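Local coordinates for cytokinesis protein 2 (Saccharomyces cerevisiae, PDB 4WPE) that binds phospholipids, actin filaments and myosin II heavy chain, and mediates the cytoskeletal rearrangements required for cytokinesis, at residues A[20-31]-A[122-133]. Residues are numbered along the deposited sequence; the frame is centred on the assembly and turned at random.
Sequences DNGVNILLGHIS and YTTLSGKIERLR
The ring of Y122 enters a hollow bounded by L27, I30 and S31, where helix 21-35 packs against the long helix 76-162 in the helical bundle of this F-BAR domain. The segment axes run almost antiparallel, at 167°, with a closest approach of 11.4 Å. With CG anti to the backbone N (chi1 168°), the ring of Y122 reaches across to the turn L27-S31. CG2 of I30 comes obliquely to CD1 of Y122, at 3.5 Å, and L27 CD2 lies 4.1 Å from Y122 CE1. The CA of S31 lies over one ring face, near its rim, and S31 CB touches the hydroxyl end, 3.4 Å from Y122 OH. On the opposite face, also near the rim, sits OG of S126, which gives a weak hydrogen bond to the backbone O of Y122 itself. With an alanine in place of Y122, the hollow between I30 and S31 would probably lose its filling and L27 CD2 its apolar neighbour.

The two methyls of L27 fork over neighbouring bumps of helix 76-162: CD2 lies 3.8 Å from S126 OG, and CD1 meets I129 CG2 at 4.1 Å. V23 CG1 closes on that same methyl; the I129 side chain also touches W212 and L215 of helix 170-259. The chain of R133, bent at chi3 (-54°), carries its guanidinium among D20, V23 and N24; D20 CB lies over one face, and V23 CG1 meets the edge in plane, 3.9 Å from R133 NH1.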
loop_
_atom_site.group_PDB
_atom_site.type_symbol
_atom_site.label_atom_id
_atom_site.label_comp_id
_atom_site.label_asym_id
_atom_site.label_seq_id
_atom_site.Cartn_x
_atom_site.Cartn_y
_atom_site.Cartn_z
ATOM N N ASP A 20 49.763 -3.571 16.308
ATOM C CA ASP A 20 48.532 -4.289 15.993
ATOM C C ASP A 20 47.331 -3.344 15.955
ATOM O O ASP A 20 46.247 -3.675 16.436
ATOM C CB ASP A 20 48.302 -5.418 17.005
ATOM C CG ASP A 20 49.335 -6.533 16.885
ATOM O OD1 ASP A 20 50.003 -6.619 15.831
ATOM O OD2 ASP A 20 49.492 -7.313 17.850
ATOM N N ASN A 21 47.540 -2.163 15.381
ATOM C CA ASN A 21 46.470 -1.187 15.217
ATOM C C ASN A 21 45.459 -1.652 14.183
ATOM O O ASN A 21 44.252 -1.615 14.421
ATOM C CB ASN A 21 47.036 0.173 14.808
ATOM C CG ASN A 21 48.055 0.699 15.793
ATOM O OD1 ASN A 21 47.915 0.522 17.003
ATOM N ND2 ASN A 21 49.093 1.350 15.279
ATOM N N GLY A 22 45.967 -2.096 13.036
ATOM C CA GLY A 22 45.137 -2.571 11.943
ATOM C C GLY A 22 44.223 -3.710 12.343
ATOM O O GLY A 22 43.185 -3.934 11.721
ATOM N N VAL A 23 44.612 -4.430 13.391
ATOM C CA VAL A 23 43.798 -5.512 13.931
ATOM C C VAL A 23 42.474 -4.982 14.475
ATOM O O VAL A 23 41.401 -5.400 14.040
ATOM C CB VAL A 23 44.545 -6.270 15.049
ATOM C CG1 VAL A 23 43.630 -7.290 15.713
ATOM C CG2 VAL A 23 45.790 -6.944 14.491
ATOM N N ASN A 24 42.557 -4.055 15.423
ATOM C CA ASN A 24 41.371 -3.501 16.063
ATOM C C ASN A 24 40.511 -2.687 15.102
ATOM O O ASN A 24 39.295 -2.593 15.272
ATOM C CB ASN A 24 41.779 -2.648 17.262
ATOM C CG ASN A 24 42.468 -3.463 18.339
ATOM O OD1 ASN A 24 42.030 -4.568 18.665
ATOM N ND2 ASN A 24 43.560 -2.933 18.883
ATOM N N ILE A 25 41.146 -2.106 14.089
ATOM C CA ILE A 25 40.425 -1.379 13.052
ATOM C C ILE A 25 39.541 -2.330 12.241
ATOM O O ILE A 25 38.371 -2.040 11.994
ATOM C CB ILE A 25 41.397 -0.631 12.118
ATOM C CG1 ILE A 25 41.972 0.592 12.833
ATOM C CG2 ILE A 25 40.700 -0.195 10.842
ATOM C CD1 ILE A 25 43.422 0.863 12.510
ATOM N N LEU A 26 40.098 -3.471 11.847
ATOM C CA LEU A 26 39.338 -4.477 11.108
ATOM C C LEU A 26 38.269 -5.138 11.971
ATOM O O LEU A 26 37.144 -5.350 11.520
ATOM C CB LEU A 26 40.268 -5.547 10.538
ATOM C CG LEU A 26 41.160 -5.112 9.378
ATOM C CD1 LEU A 26 41.923 -6.304 8.822
ATOM C CD2 LEU A 26 40.336 -4.440 8.296
ATOM N N LEU A 27 38.626 -5.475 13.207
ATOM C CA LEU A 27 37.674 -6.081 14.130
ATOM C C LEU A 27 36.531 -5.118 14.430
ATOM O O LEU A 27 35.382 -5.531 14.588
ATOM C CB LEU A 27 38.365 -6.502 15.427
ATOM C CG LEU A 27 39.294 -7.712 15.320
ATOM C CD1 LEU A 27 39.901 -8.049 16.672
ATOM C CD2 LEU A 27 38.538 -8.903 14.759
ATOM N N GLY A 28 36.855 -3.831 14.496
ATOM C CA GLY A 28 35.854 -2.808 14.725
ATOM C C GLY A 28 34.924 -2.671 13.536
ATOM O O GLY A 28 33.710 -2.525 13.698
ATOM N N HIS A 29 35.498 -2.734 12.337
ATOM C CA HIS A 29 34.732 -2.566 11.107
ATOM C C HIS A 29 33.736 -3.704 10.873
ATOM O O HIS A 29 32.575 -3.463 10.538
ATOM C CB HIS A 29 35.671 -2.450 9.905
ATOM C CG HIS A 29 34.967 -2.223 8.611
ATOM N ND1 HIS A 29 34.004 -1.234 8.444
ATOM C CD2 HIS A 29 35.059 -2.840 7.412
ATOM C CE1 HIS A 29 33.554 -1.264 7.215
ATOM N NE2 HIS A 29 34.179 -2.234 6.556
ATOM N N ILE A 30 34.198 -4.940 11.040
ATOM C CA ILE A 30 33.346 -6.107 10.847
ATOM C C ILE A 30 32.220 -6.122 11.882
ATOM O O ILE A 30 31.072 -6.431 11.562
ATOM C CB ILE A 30 34.163 -7.423 10.922
ATOM C CG1 ILE A 30 34.713 -7.791 9.541
ATOM C CG2 ILE A 30 33.314 -8.576 11.437
ATOM C CD1 ILE A 30 35.869 -6.934 9.074
ATOM N N SER A 31 32.556 -5.757 13.116
ATOM C CA SER A 31 31.593 -5.743 14.212
ATOM C C SER A 31 30.490 -4.709 14.000
ATOM O O SER A 31 29.319 -4.978 14.264
ATOM C CB SER A 31 32.307 -5.473 15.538
ATOM O OG SER A 31 31.401 -5.007 16.521
ATOM N N TYR A 122 32.167 -14.146 14.262
ATOM C CA TYR A 122 32.953 -12.997 14.690
ATOM C C TYR A 122 33.411 -13.141 16.138
ATOM O O TYR A 122 34.554 -12.823 16.469
ATOM C CB TYR A 122 32.159 -11.699 14.528
ATOM C CG TYR A 122 32.813 -10.530 15.224
ATOM C CD1 TYR A 122 33.904 -9.885 14.658
ATOM C CD2 TYR A 122 32.355 -10.084 16.457
ATOM C CE1 TYR A 122 34.516 -8.821 15.294
ATOM C CE2 TYR A 122 32.962 -9.021 17.103
ATOM C CZ TYR A 122 34.041 -8.393 16.515
ATOM O OH TYR A 122 34.647 -7.332 17.150
ATOM N N THR A 123 32.510 -13.609 16.995
ATOM C CA THR A 123 32.820 -13.813 18.406
ATOM C C THR A 123 33.961 -14.815 18.578
ATOM O O THR A 123 34.889 -14.583 19.353
ATOM C CB THR A 123 31.577 -14.293 19.186
ATOM O OG1 THR A 123 30.636 -13.217 19.287
ATOM C CG2 THR A 123 31.957 -14.750 20.586
ATOM N N THR A 124 33.893 -15.915 17.835
ATOM C CA THR A 124 34.934 -16.935 17.868
ATOM C C THR A 124 36.272 -16.390 17.367
ATOM O O THR A 124 37.315 -16.629 17.977
ATOM C CB THR A 124 34.540 -18.158 17.025
ATOM O OG1 THR A 124 33.361 -18.756 17.577
ATOM C CG2 THR A 124 35.659 -19.181 17.011
ATOM N N LEU A 125 36.234 -15.652 16.262
ATOM C CA LEU A 125 37.441 -15.063 15.685
ATOM C C LEU A 125 38.123 -14.106 16.652
ATOM O O LEU A 125 39.329 -14.191 16.869
ATOM C CB LEU A 125 37.115 -14.329 14.385
ATOM C CG LEU A 125 37.336 -15.104 13.087
ATOM C CD1 LEU A 125 37.169 -14.190 11.886
ATOM C CD2 LEU A 125 38.710 -15.743 13.082
ATOM N N SER A 126 37.344 -13.196 17.228
ATOM C CA SER A 126 37.879 -12.195 18.142
ATOM C C SER A 126 38.538 -12.830 19.360
ATOM O O SER A 126 39.545 -12.331 19.860
ATOM C CB SER A 126 36.775 -11.240 18.583
ATOM O OG SER A 126 36.387 -10.403 17.510
ATOM N N GLY A 127 37.966 -13.932 19.832
ATOM C CA GLY A 127 38.535 -14.660 20.950
ATOM C C GLY A 127 39.888 -15.233 20.582
ATOM O O GLY A 127 40.855 -15.104 21.336
ATOM N N LYS A 128 39.951 -15.865 19.414
ATOM C CA LYS A 128 41.196 -16.426 18.900
ATOM C C LYS A 128 42.240 -15.342 18.702
ATOM O O LYS A 128 43.417 -15.547 18.994
ATOM C CB LYS A 128 40.953 -17.157 17.584
ATOM C CG LYS A 128 42.174 -17.858 17.019
ATOM C CD LYS A 128 41.769 -18.758 15.862
ATOM C CE LYS A 128 42.968 -19.371 15.166
ATOM N NZ LYS A 128 42.531 -20.285 14.072
ATOM N N ILE A 129 41.810 -14.185 18.208
ATOM C CA ILE A 129 42.725 -13.066 18.041
ATOM C C ILE A 129 43.286 -12.644 19.399
ATOM O O ILE A 129 44.494 -12.718 19.614
ATOM C CB ILE A 129 42.052 -11.867 17.356
ATOM C CG1 ILE A 129 41.599 -12.252 15.945
ATOM C CG2 ILE A 129 43.010 -10.697 17.292
ATOM C CD1 ILE A 129 42.695 -12.197 14.903
ATOM N N GLU A 130 42.405 -12.247 20.318
ATOM C CA GLU A 130 42.809 -11.781 21.649
ATOM C C GLU A 130 43.761 -12.750 22.342
ATOM O O GLU A 130 44.759 -12.331 22.920
ATOM C CB GLU A 130 41.578 -11.546 22.533
ATOM N N ARG A 131 43.456 -14.042 22.274
ATOM C CA ARG A 131 44.304 -15.057 22.885
ATOM C C ARG A 131 45.717 -15.045 22.294
ATOM O O ARG A 131 46.701 -15.173 23.029
ATOM C CB ARG A 131 43.676 -16.444 22.727
ATOM N N LEU A 132 45.821 -14.879 20.978
ATOM C CA LEU A 132 47.125 -14.926 20.316
ATOM C C LEU A 132 48.010 -13.710 20.629
ATOM O O LEU A 132 49.159 -13.875 21.002
ATOM C CB LEU A 132 46.958 -15.085 18.795
ATOM C CG LEU A 132 46.496 -16.449 18.263
ATOM C CD1 LEU A 132 46.517 -16.477 16.743
ATOM C CD2 LEU A 132 47.347 -17.570 18.821
ATOM N N ARG A 133 47.483 -12.499 20.496
ATOM C CA ARG A 133 48.297 -11.308 20.731
ATOM C C ARG A 133 48.583 -11.085 22.227
ATOM O O ARG A 133 49.504 -10.322 22.575
ATOM C CB ARG A 133 47.654 -10.049 20.143
ATOM C CG ARG A 133 46.165 -10.121 19.864
ATOM C CD ARG A 133 45.593 -8.752 19.452
ATOM N NE ARG A 133 45.892 -7.689 20.412
ATOM C CZ ARG A 133 45.614 -6.402 20.224
ATOM N NH1 ARG A 133 45.041 -6.005 19.097
ATOM N NH2 ARG A 133 45.916 -5.509 21.159
#